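Side-chain contacts in putative zinc protease (Bordetella pertussis, PDB 3IH6), which probably acts as a zinc-dependent metalloendopeptidase of the M16 family, this piece containing an M16 domain of the inactive kind: residues 101-104 with 105-109; 120-123 with 124-127; 126-129 with 130-134. All blocks are in the same frame, centred on the assembly; numbering follows the deposited sequence.

Contact 1 (101-104 with 105-109); sequences LQTL and TATLE
Leu-104 and Leu-108 meet one turn apart on the apolar side of helix 97-109, one of the helices packed against the antiparallel sheet of this M16-family alpha/beta domain. It is a worked example of how an amphipathic helix sorts its side chains by i to i+4 spacing. The two leucines are set obliquely to each other: CG of Leu-104 lies 4.1 Å from CD1 of Leu-108, a single branch making the approach. Different first torsions contribute. Leu-104 carries CG anti to its backbone N (chi1 177°), whereas Leu-108 turns CG back beside its N, with CG 3.3 Å from Leu-104 O. Strand 26-32 lies beneath both, with Ala-29 touching Leu-104 and Tyr-31 touching Leu-108, while Leu-59 and Leu-63 of helix 58-63 also reach Leu-104.

Thr-105 joins the same buried side, its methyl CG2 3.5 Å from Leu-101 O. Its hydroxyl sits between two carbonyls, OG1 of Thr-105 being 3.1 Å from Leu-101 O and 3.2 Å from Gln-102 O. On the flank toward helix 58-63, Thr-103 and Thr-107 also meet at a slant, CG2 of Thr-103 being 4.2 Å from OG1 of Thr-107. The hydroxyl of Thr-103 turns back to Lys-99 O in the preceding turn. That of Thr-107 does likewise: OG1 gives a 2.9 Å hydrogen bond to Thr-103 O, which also accepts Thr-107 N at 3.1 Å, the two donors arriving from opposite faces of the carbonyl plane.

Contact 2 (120-123 with 124-127); sequences ELER and ARSK
An i to i+3 salt bridge on helix 118-136, the helix that follows 97-109 in this M16-family domain, joins Glu-122 to Arg-125. It illustrates how one helical turn can hold an arginine in position for a partner elsewhere. The two chains run side by side and point the same way, and the guanidinium offers its NE side to the carboxylate. NE of Arg-125 bonds OE1 of Glu-122 at 3.0 Å, on the syn side, while NH1 of Arg-125 reaches OE2 of Glu-122 at 2.7 Å from above the carboxylate plane. Both oxygens lie close to the plane of the guanidinium, yet the two flat groups are turned 44° from each other, so the grip is twisted rather than coplanar. The bend of Glu-122 at chi2 (-50°) folds its carboxylate along the helix toward the arginine. Leu-121 covers one face of the guanidinium, with CG 4.1 Å from NH1 of Arg-125, and its side chain also packs on Leu-170 and Val-173 of helix 170-180.

NE and NH1 face Glu-122, while NH2 bonds the carbonyls of Val-165 and Ala-168. The carboxylate should partly offset the charge of the buried arginine and limit rotation of the guanidinium, while NH2 ties helix 118-136 to the end of helix 157-167 and the residue just beyond it.

Contact 3 (126-129 with 130-134); sequences SKWL and TAWQQ
Residues 126-134 continue regular alpha-helix, with i to i+4 backbone bonds such as Trp-132 N to Trp-128 O at 3.1 Å bringing the side chains of successive turns onto one side. Trp-128 and Trp-132 use that spacing and show how aromatic neighbours can run nearly parallel without a full stack. Their planes differ by 13°, but the six-membered ring of Trp-128 and the five-membered ring of Trp-132 have slid so far apart, 5.4 Å between centroids, that they barely overlap. Contact is made instead by the far corner of the first indole: CZ3 of Trp-128 stands 3.6 Å from CB of Trp-132, and CH2 of Trp-128 lies 3.7 Å from CD1 of Trp-132. Similar first torsions, -162° in Trp-128 and -168° in Trp-132, send both indoles out in much the same direction, and similar second torsions turn their planes alike.

On another side of the helix, OG1 of Thr-130 adds a 2.7 Å hydrogen bond to Ser-126 O from above the carbonyl plane. Thr-130 N reaches that oxygen from the opposite face at 3.0 Å, so two donors of one residue share the acceptor.

Each indole sends its N-H to a different neighbour. NE1 of Trp-128 bonds the carboxylate of Asp-45 on helix 39-52, while NE1 of Trp-132 bonds the carbonyl of Phe-158 on helix 157-167. Trp-132 also stacks with Phe-158 and makes a cation-pi contact with Arg-162. The pair thus combines an apolar touch along one helix with polar N-H bonds that should restrict the rotation of each ring and that tie the helix to two others.

Overall arrangement
From the N terminus, contact 1 comes first; it sits where helix 97-109 packs on strands 26-32 and 187-191 and on helix 58-63. Contacts 2 and 3 follow on helix 118-136, in series with it: contact 1 closes before either opens, and their centres lie about 22 and 28 Å from its own. Contacts 2 and 3 overlap at Ser-126 and Lys-127, with centres about 10 Å apart. None of the three closes a long loop, nests or crosses; each spans successive turns of one helix. Together contacts 2 and 3 connect helix 118-136 with helices 39-52, 157-167 and 170-180, and both touch the second subunit.

Contact 1 (101-104 with 105-109)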
ATOM      1  N   LEU E 101     -14.241 -17.958 -27.512  1.00 18.05           N
ATOM      2  CA  LEU E 101     -15.472 -17.720 -26.776  1.00 18.80           C
ATOM      3  C   LEU E 101     -16.272 -19.033 -26.655  1.00 19.63           C
ATOM      4  O   LEU E 101     -16.901 -19.308 -25.624  1.00 19.55           O
ATOM      5  CB  LEU E 101     -16.260 -16.644 -27.515  1.00 18.54           C
ATOM      6  CG  LEU E 101     -17.421 -15.900 -26.849  1.00 19.73           C
ATOM      7  CD1 LEU E 101     -17.076 -15.378 -25.470  1.00 17.39           C
ATOM      8  CD2 LEU E 101     -17.826 -14.766 -27.765  1.00 18.67           C
ATOM      9  N   GLN E 102     -16.232 -19.833 -27.733  1.00 20.52           N
ATOM     10  CA  GLN E 102     -16.823 -21.169 -27.780  1.00 21.44           C
ATOM     11  C   GLN E 102     -16.270 -22.052 -26.665  1.00 21.40           C
ATOM     12  O   GLN E 102     -17.046 -22.609 -25.878  1.00 22.43           O
ATOM     13  CB  GLN E 102     -16.558 -21.840 -29.137  1.00 21.33           C
ATOM     14  CG  GLN E 102     -16.749 -23.360 -29.133  1.00 24.79           C
ATOM     15  CD  GLN E 102     -18.149 -23.765 -28.698  1.00 28.93           C
ATOM     16  OE1 GLN E 102     -19.122 -23.089 -29.037  1.00 28.53           O
ATOM     17  NE2 GLN E 102     -18.257 -24.860 -27.926  1.00 29.61           N
ATOM     18  N   THR E 103     -14.945 -22.204 -26.620  1.00 20.37           N
ATOM     19  CA  THR E 103     -14.330 -23.022 -25.607  1.00 20.14           C
ATOM     20  C   THR E 103     -14.517 -22.445 -24.202  1.00 19.66           C
ATOM     21  O   THR E 103     -14.759 -23.201 -23.275  1.00 20.64           O
ATOM     22  CB  THR E 103     -12.842 -23.259 -25.885  1.00 20.24           C
ATOM     23  OG1 THR E 103     -12.673 -23.745 -27.230  1.00 21.76           O
ATOM     24  CG2 THR E 103     -12.249 -24.272 -24.880  1.00 18.51           C
ATOM     25  N   LEU E 104     -14.371 -21.128 -24.033  1.00 18.99           N
ATOM     26  CA  LEU E 104     -14.585 -20.495 -22.708  1.00 18.20           C
ATOM     27  C   LEU E 104     -15.963 -20.836 -22.101  1.00 17.42           C
ATOM     28  O   LEU E 104     -16.061 -21.163 -20.919  1.00 16.87           O
ATOM     29  CB  LEU E 104     -14.467 -18.956 -22.795  1.00 18.23           C
ATOM     30  CG  LEU E 104     -14.756 -18.200 -21.480  1.00 18.76           C
ATOM     31  CD1 LEU E 104     -13.464 -17.719 -20.872  1.00 19.14           C
ATOM     32  CD2 LEU E 104     -15.631 -17.023 -21.773  1.00 22.51           C
ATOM     33  N   THR E 105     -17.028 -20.690 -22.887  1.00 17.08           N
ATOM     34  CA  THR E 105     -18.377 -20.937 -22.355  1.00 16.63           C
ATOM     35  C   THR E 105     -18.643 -22.440 -22.166  1.00 16.78           C
ATOM     36  O   THR E 105     -19.322 -22.837 -21.218  1.00 16.72           O
ATOM     37  CB  THR E 105     -19.497 -20.349 -23.239  1.00 16.86           C
ATOM     38  OG1 THR E 105     -19.397 -20.900 -24.558  1.00 16.67           O
ATOM     39  CG2 THR E 105     -19.433 -18.828 -23.300  1.00 17.30           C
ATOM     40  N   ALA E 106     -18.131 -23.281 -23.064  1.00 17.07           N
ATOM     41  CA  ALA E 106     -18.220 -24.746 -22.841  1.00 17.11           C
ATOM     42  C   ALA E 106     -17.597 -25.173 -21.518  1.00 17.07           C
ATOM     43  O   ALA E 106     -18.129 -26.030 -20.830  1.00 18.92           O
ATOM     44  CB  ALA E 106     -17.622 -25.518 -23.987  1.00 16.91           C
ATOM     45  N   THR E 107     -16.481 -24.572 -21.125  1.00 17.48           N
ATOM     46  CA  THR E 107     -15.785 -25.013 -19.895  1.00 16.19           C
ATOM     47  C   THR E 107     -16.614 -24.596 -18.705  1.00 16.64           C
ATOM     48  O   THR E 107     -16.796 -25.359 -17.740  1.00 16.96           O
ATOM     49  CB  THR E 107     -14.389 -24.321 -19.759  1.00 16.43           C
ATOM     50  OG1 THR E 107     -13.620 -24.550 -20.937  1.00 12.49           O
ATOM     51  CG2 THR E 107     -13.636 -24.776 -18.505  1.00 13.71           C
ATOM     52  N   LEU E 108     -17.114 -23.371 -18.781  1.00 16.55           N
ATOM     53  CA  LEU E 108     -17.871 -22.775 -17.683  1.00 17.80           C
ATOM     54  C   LEU E 108     -19.180 -23.506 -17.441  1.00 18.18           C
ATOM     55  O   LEU E 108     -19.532 -23.780 -16.307  1.00 19.63           O
ATOM     56  CB  LEU E 108     -18.146 -21.291 -17.951  1.00 17.75           C
ATOM     57  CG  LEU E 108     -16.952 -20.342 -17.902  1.00 16.48           C
ATOM     58  CD1 LEU E 108     -17.335 -18.913 -18.376  1.00 14.00           C
ATOM     59  CD2 LEU E 108     -16.259 -20.320 -16.547  1.00 21.34           C
ATOM     60  N   GLU E 109     -19.874 -23.843 -18.521  1.00 18.38           N
ATOM     61  CA  GLU E 109     -21.199 -24.433 -18.465  1.00 17.64           C
ATOM     62  C   GLU E 109     -21.235 -25.962 -18.499  1.00 17.84           C
ATOM     63  O   GLU E 109     -22.321 -26.582 -18.480  1.00 17.44           O
ATOM     64  CB  GLU E 109     -22.031 -23.830 -19.584  1.00 17.76           C
ATOM     65  CG  GLU E 109     -21.974 -22.303 -19.517  1.00 17.29           C
ATOM     66  CD  GLU E 109     -22.614 -21.629 -20.692  1.00 15.88           C
ATOM     67  OE1 GLU E 109     -23.221 -22.308 -21.570  1.00 14.44           O
ATOM     68  OE2 GLU E 109     -22.534 -20.397 -20.727  1.00 17.13           O
TER

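Contact 2 (120-123 with 124-127)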
ATOM      1  N   GLU E 120      -8.969 -28.472  -5.506  1.00 16.74           N
ATOM      2  CA  GLU E 120      -9.298 -27.194  -6.162  1.00 16.34           C
ATOM      3  C   GLU E 120     -10.026 -26.252  -5.225  1.00 16.03           C
ATOM      4  O   GLU E 120      -9.786 -25.014  -5.251  1.00 13.93           O
ATOM      5  CB  GLU E 120     -10.139 -27.406  -7.411  1.00 15.45           C
ATOM      6  CG  GLU E 120      -9.248 -27.772  -8.582  1.00 15.72           C
ATOM      7  CD  GLU E 120     -10.027 -28.257  -9.779  1.00 16.33           C
ATOM      8  OE1 GLU E 120     -11.139 -28.797  -9.593  1.00 16.74           O
ATOM      9  OE2 GLU E 120      -9.529 -28.060 -10.911  1.00 15.45           O
ATOM     10  N   LEU E 121     -10.897 -26.852  -4.405  1.00 15.08           N
ATOM     11  CA  LEU E 121     -11.659 -26.109  -3.427  1.00 15.72           C
ATOM     12  C   LEU E 121     -10.723 -25.586  -2.353  1.00 15.61           C
ATOM     13  O   LEU E 121     -10.870 -24.437  -1.897  1.00 16.86           O
ATOM     14  CB  LEU E 121     -12.780 -26.937  -2.787  1.00 15.45           C
ATOM     15  CG  LEU E 121     -13.517 -26.297  -1.595  1.00 15.51           C
ATOM     16  CD1 LEU E 121     -14.146 -24.956  -1.933  1.00 15.91           C
ATOM     17  CD2 LEU E 121     -14.576 -27.227  -1.127  1.00 18.56           C
ATOM     18  N   GLU E 122      -9.768 -26.405  -1.942  1.00 15.42           N
ATOM     19  CA  GLU E 122      -8.838 -25.948  -0.929  1.00 14.71           C
ATOM     20  C   GLU E 122      -7.967 -24.821  -1.495  1.00 14.86           C
ATOM     21  O   GLU E 122      -7.620 -23.899  -0.762  1.00 13.10           O
ATOM     22  CB  GLU E 122      -7.958 -27.084  -0.417  1.00 15.91           C
ATOM     23  CG  GLU E 122      -8.642 -28.170   0.405  1.00 17.65           C
ATOM     24  CD  GLU E 122      -9.498 -27.611   1.539  1.00 21.29           C
ATOM     25  OE1 GLU E 122      -9.312 -26.448   1.959  1.00 23.25           O
ATOM     26  OE2 GLU E 122     -10.380 -28.353   2.021  1.00 23.47           O
ATOM     27  N   ARG E 123      -7.580 -24.891  -2.779  1.00 15.03           N
ATOM     28  CA  ARG E 123      -6.807 -23.772  -3.355  1.00 16.44           C
ATOM     29  C   ARG E 123      -7.596 -22.423  -3.292  1.00 16.81           C
ATOM     30  O   ARG E 123      -7.090 -21.393  -2.816  1.00 16.11           O
ATOM     31  CB  ARG E 123      -6.333 -24.083  -4.780  1.00 17.10           C
ATOM     32  CG  ARG E 123      -5.870 -22.829  -5.539  1.00 19.11           C
ATOM     33  CD  ARG E 123      -5.190 -23.091  -6.893  1.00 16.22           C
ATOM     34  NE  ARG E 123      -6.034 -23.769  -7.874  1.00 17.92           N
ATOM     35  CZ  ARG E 123      -6.912 -23.195  -8.720  1.00 17.19           C
ATOM     36  NH1 ARG E 123      -7.157 -21.885  -8.712  1.00 14.66           N
ATOM     37  NH2 ARG E 123      -7.580 -23.962  -9.582  1.00 12.94           N
ATOM     38  N   ALA E 124      -8.859 -22.463  -3.721  1.00 16.42           N
ATOM     39  CA  ALA E 124      -9.706 -21.278  -3.714  1.00 15.84           C
ATOM     40  C   ALA E 124     -10.053 -20.820  -2.296  1.00 16.38           C
ATOM     41  O   ALA E 124     -10.079 -19.592  -2.024  1.00 15.46           O
ATOM     42  CB  ALA E 124     -10.943 -21.539  -4.493  1.00 16.31           C
ATOM     43  N   ARG E 125     -10.249 -21.794  -1.393  1.00 16.03           N
ATOM     44  CA  ARG E 125     -10.536 -21.483   0.017  1.00 17.32           C
ATOM     45  C   ARG E 125      -9.360 -20.801   0.681  1.00 17.32           C
ATOM     46  O   ARG E 125      -9.530 -19.796   1.380  1.00 17.09           O
ATOM     47  CB  ARG E 125     -10.932 -22.740   0.829  1.00 17.33           C
ATOM     48  CG  ARG E 125     -11.792 -22.397   2.053  1.00 19.04           C
ATOM     49  CD  ARG E 125     -11.702 -23.362   3.261  1.00 20.38           C
ATOM     50  NE  ARG E 125     -11.663 -24.784   2.907  1.00 20.75           N
ATOM     51  CZ  ARG E 125     -12.729 -25.545   2.682  1.00 20.39           C
ATOM     52  NH1 ARG E 125     -12.559 -26.820   2.372  1.00 21.90           N
ATOM     53  NH2 ARG E 125     -13.960 -25.061   2.782  1.00 14.30           N
ATOM     54  N   SER E 126      -8.158 -21.348   0.497  1.00 18.21           N
ATOM     55  CA  SER E 126      -6.969 -20.722   1.120  1.00 19.30           C
ATOM     56  C   SER E 126      -6.777 -19.259   0.681  1.00 19.10           C
ATOM     57  O   SER E 126      -6.553 -18.365   1.520  1.00 18.97           O
ATOM     58  CB  SER E 126      -5.697 -21.540   0.892  1.00 18.93           C
ATOM     59  OG  SER E 126      -4.629 -21.011   1.686  1.00 21.19           O
ATOM     60  N   LYS E 127      -6.891 -19.019  -0.626  1.00 19.46           N
ATOM     61  CA  LYS E 127      -6.778 -17.672  -1.186  1.00 19.83           C
ATOM     62  C   LYS E 127      -7.792 -16.705  -0.560  1.00 19.89           C
ATOM     63  O   LYS E 127      -7.446 -15.575  -0.138  1.00 20.69           O
ATOM     64  CB  LYS E 127      -6.965 -17.718  -2.704  1.00 19.51           C
ATOM     65  CG  LYS E 127      -6.978 -16.338  -3.357  1.00 22.02           C
ATOM     66  CD  LYS E 127      -7.185 -16.446  -4.877  1.00 22.71           C
ATOM     67  CE  LYS E 127      -6.383 -15.359  -5.582  1.00 24.22           C
ATOM     68  NZ  LYS E 127      -7.183 -14.130  -5.790  1.00 26.19           N
TER

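Contact 3 (126-129 with 130-134)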
ATOM      1  N   SER E 126      -8.158 -21.348   0.497  1.00 18.21           N
ATOM      2  CA  SER E 126      -6.969 -20.722   1.120  1.00 19.30           C
ATOM      3  C   SER E 126      -6.777 -19.259   0.681  1.00 19.10           C
ATOM      4  O   SER E 126      -6.553 -18.365   1.520  1.00 18.97           O
ATOM      5  CB  SER E 126      -5.697 -21.540   0.892  1.00 18.93           C
ATOM      6  OG  SER E 126      -4.629 -21.011   1.686  1.00 21.19           O
ATOM      7  N   LYS E 127      -6.891 -19.019  -0.626  1.00 19.46           N
ATOM      8  CA  LYS E 127      -6.778 -17.672  -1.186  1.00 19.83           C
ATOM      9  C   LYS E 127      -7.792 -16.705  -0.560  1.00 19.89           C
ATOM     10  O   LYS E 127      -7.446 -15.575  -0.138  1.00 20.69           O
ATOM     11  CB  LYS E 127      -6.965 -17.718  -2.704  1.00 19.51           C
ATOM     12  CG  LYS E 127      -6.978 -16.338  -3.357  1.00 22.02           C
ATOM     13  CD  LYS E 127      -7.185 -16.446  -4.877  1.00 22.71           C
ATOM     14  CE  LYS E 127      -6.383 -15.359  -5.582  1.00 24.22           C
ATOM     15  NZ  LYS E 127      -7.183 -14.130  -5.790  1.00 26.19           N
ATOM     16  N   TRP E 128      -9.039 -17.161  -0.498  1.00 19.79           N
ATOM     17  CA  TRP E 128     -10.178 -16.376   0.017  1.00 18.54           C
ATOM     18  C   TRP E 128      -9.943 -15.998   1.466  1.00 18.23           C
ATOM     19  O   TRP E 128     -10.121 -14.823   1.834  1.00 18.80           O
ATOM     20  CB  TRP E 128     -11.497 -17.170  -0.108  1.00 17.89           C
ATOM     21  CG  TRP E 128     -12.719 -16.272  -0.007  1.00 20.12           C
ATOM     22  CD1 TRP E 128     -13.481 -15.829  -1.033  1.00 19.89           C
ATOM     23  CD2 TRP E 128     -13.276 -15.687   1.187  1.00 18.44           C
ATOM     24  NE1 TRP E 128     -14.478 -15.022  -0.567  1.00 21.92           N
ATOM     25  CE2 TRP E 128     -14.378 -14.915   0.792  1.00 17.46           C
ATOM     26  CE3 TRP E 128     -12.960 -15.774   2.558  1.00 19.69           C
ATOM     27  CZ2 TRP E 128     -15.188 -14.223   1.700  1.00 17.34           C
ATOM     28  CZ3 TRP E 128     -13.754 -15.058   3.470  1.00 19.69           C
ATOM     29  CH2 TRP E 128     -14.855 -14.296   3.029  1.00 18.63           C
ATOM     30  N   LEU E 129      -9.522 -16.976   2.281  1.00 17.56           N
ATOM     31  CA  LEU E 129      -9.357 -16.749   3.732  1.00 17.67           C
ATOM     32  C   LEU E 129      -8.174 -15.863   4.077  1.00 17.85           C
ATOM     33  O   LEU E 129      -8.271 -15.067   4.999  1.00 19.62           O
ATOM     34  CB  LEU E 129      -9.317 -18.063   4.538  1.00 16.83           C
ATOM     35  CG  LEU E 129     -10.630 -18.848   4.496  1.00 16.71           C
ATOM     36  CD1 LEU E 129     -10.458 -20.189   5.161  1.00 16.91           C
ATOM     37  CD2 LEU E 129     -11.816 -18.079   5.102  1.00 17.08           C
ATOM     38  N   THR E 130      -7.081 -15.993   3.326  1.00 16.88           N
ATOM     39  CA  THR E 130      -5.900 -15.118   3.400  1.00 16.73           C
ATOM     40  C   THR E 130      -6.261 -13.655   3.146  1.00 17.01           C
ATOM     41  O   THR E 130      -5.789 -12.762   3.836  1.00 15.95           O
ATOM     42  CB  THR E 130      -4.835 -15.567   2.329  1.00 17.11           C
ATOM     43  OG1 THR E 130      -4.523 -16.948   2.525  1.00 15.19           O
ATOM     44  CG2 THR E 130      -3.565 -14.759   2.390  1.00 15.04           C
ATOM     45  N   ALA E 131      -7.071 -13.426   2.108  1.00 18.44           N
ATOM     46  CA  ALA E 131      -7.531 -12.061   1.759  1.00 19.05           C
ATOM     47  C   ALA E 131      -8.353 -11.524   2.916  1.00 19.31           C
ATOM     48  O   ALA E 131      -8.131 -10.395   3.347  1.00 20.17           O
ATOM     49  CB  ALA E 131      -8.341 -12.058   0.477  1.00 18.76           C
ATOM     50  N   TRP E 132      -9.220 -12.381   3.466  1.00 19.40           N
ATOM     51  CA  TRP E 132     -10.082 -12.038   4.594  1.00 19.92           C
ATOM     52  C   TRP E 132      -9.298 -11.636   5.858  1.00 19.78           C
ATOM     53  O   TRP E 132      -9.653 -10.661   6.502  1.00 19.94           O
ATOM     54  CB  TRP E 132     -11.098 -13.154   4.926  1.00 19.80           C
ATOM     55  CG  TRP E 132     -12.175 -12.654   5.901  1.00 19.46           C
ATOM     56  CD1 TRP E 132     -13.409 -12.112   5.578  1.00 19.54           C
ATOM     57  CD2 TRP E 132     -12.081 -12.587   7.332  1.00 20.85           C
ATOM     58  NE1 TRP E 132     -14.081 -11.749   6.713  1.00 20.91           N
ATOM     59  CE2 TRP E 132     -13.284 -12.017   7.804  1.00 21.19           C
ATOM     60  CE3 TRP E 132     -11.103 -12.964   8.262  1.00 20.03           C
ATOM     61  CZ2 TRP E 132     -13.536 -11.832   9.168  1.00 22.84           C
ATOM     62  CZ3 TRP E 132     -11.352 -12.763   9.615  1.00 20.96           C
ATOM     63  CH2 TRP E 132     -12.559 -12.194  10.049  1.00 22.51           C
ATOM     64  N   GLN E 133      -8.247 -12.390   6.185  1.00 19.66           N
ATOM     65  CA  GLN E 133      -7.431 -12.150   7.371  1.00 19.84           C
ATOM     66  C   GLN E 133      -6.654 -10.861   7.193  1.00 18.87           C
ATOM     67  O   GLN E 133      -6.381 -10.159   8.155  1.00 17.20           O
ATOM     68  CB  GLN E 133      -6.440 -13.302   7.612  1.00 20.38           C
ATOM     69  CG  GLN E 133      -7.030 -14.636   8.146  1.00 24.14           C
ATOM     70  CD  GLN E 133      -7.902 -14.481   9.421  1.00 27.75           C
ATOM     71  OE1 GLN E 133      -7.707 -13.562  10.230  1.00 25.39           O
ATOM     72  NE2 GLN E 133      -8.868 -15.404   9.594  1.00 28.27           N
ATOM     73  N   GLN E 134      -6.290 -10.563   5.951  1.00 18.48           N
ATOM     74  CA  GLN E 134      -5.556  -9.317   5.686  1.00 18.41           C
ATOM     75  C   GLN E 134      -6.469  -8.124   5.869  1.00 17.94           C
ATOM     76  O   GLN E 134      -6.041  -7.091   6.415  1.00 18.65           O
ATOM     77  CB  GLN E 134      -4.885  -9.327   4.306  1.00 17.85           C
ATOM     78  CG  GLN E 134      -3.615 -10.148   4.306  1.00 19.30           C
ATOM     79  CD  GLN E 134      -3.131 -10.500   2.912  1.00 23.44           C
ATOM     80  OE1 GLN E 134      -3.289  -9.725   1.981  1.00 25.12           O
ATOM     81  NE2 GLN E 134      -2.529 -11.674   2.770  1.00 23.63           N
TER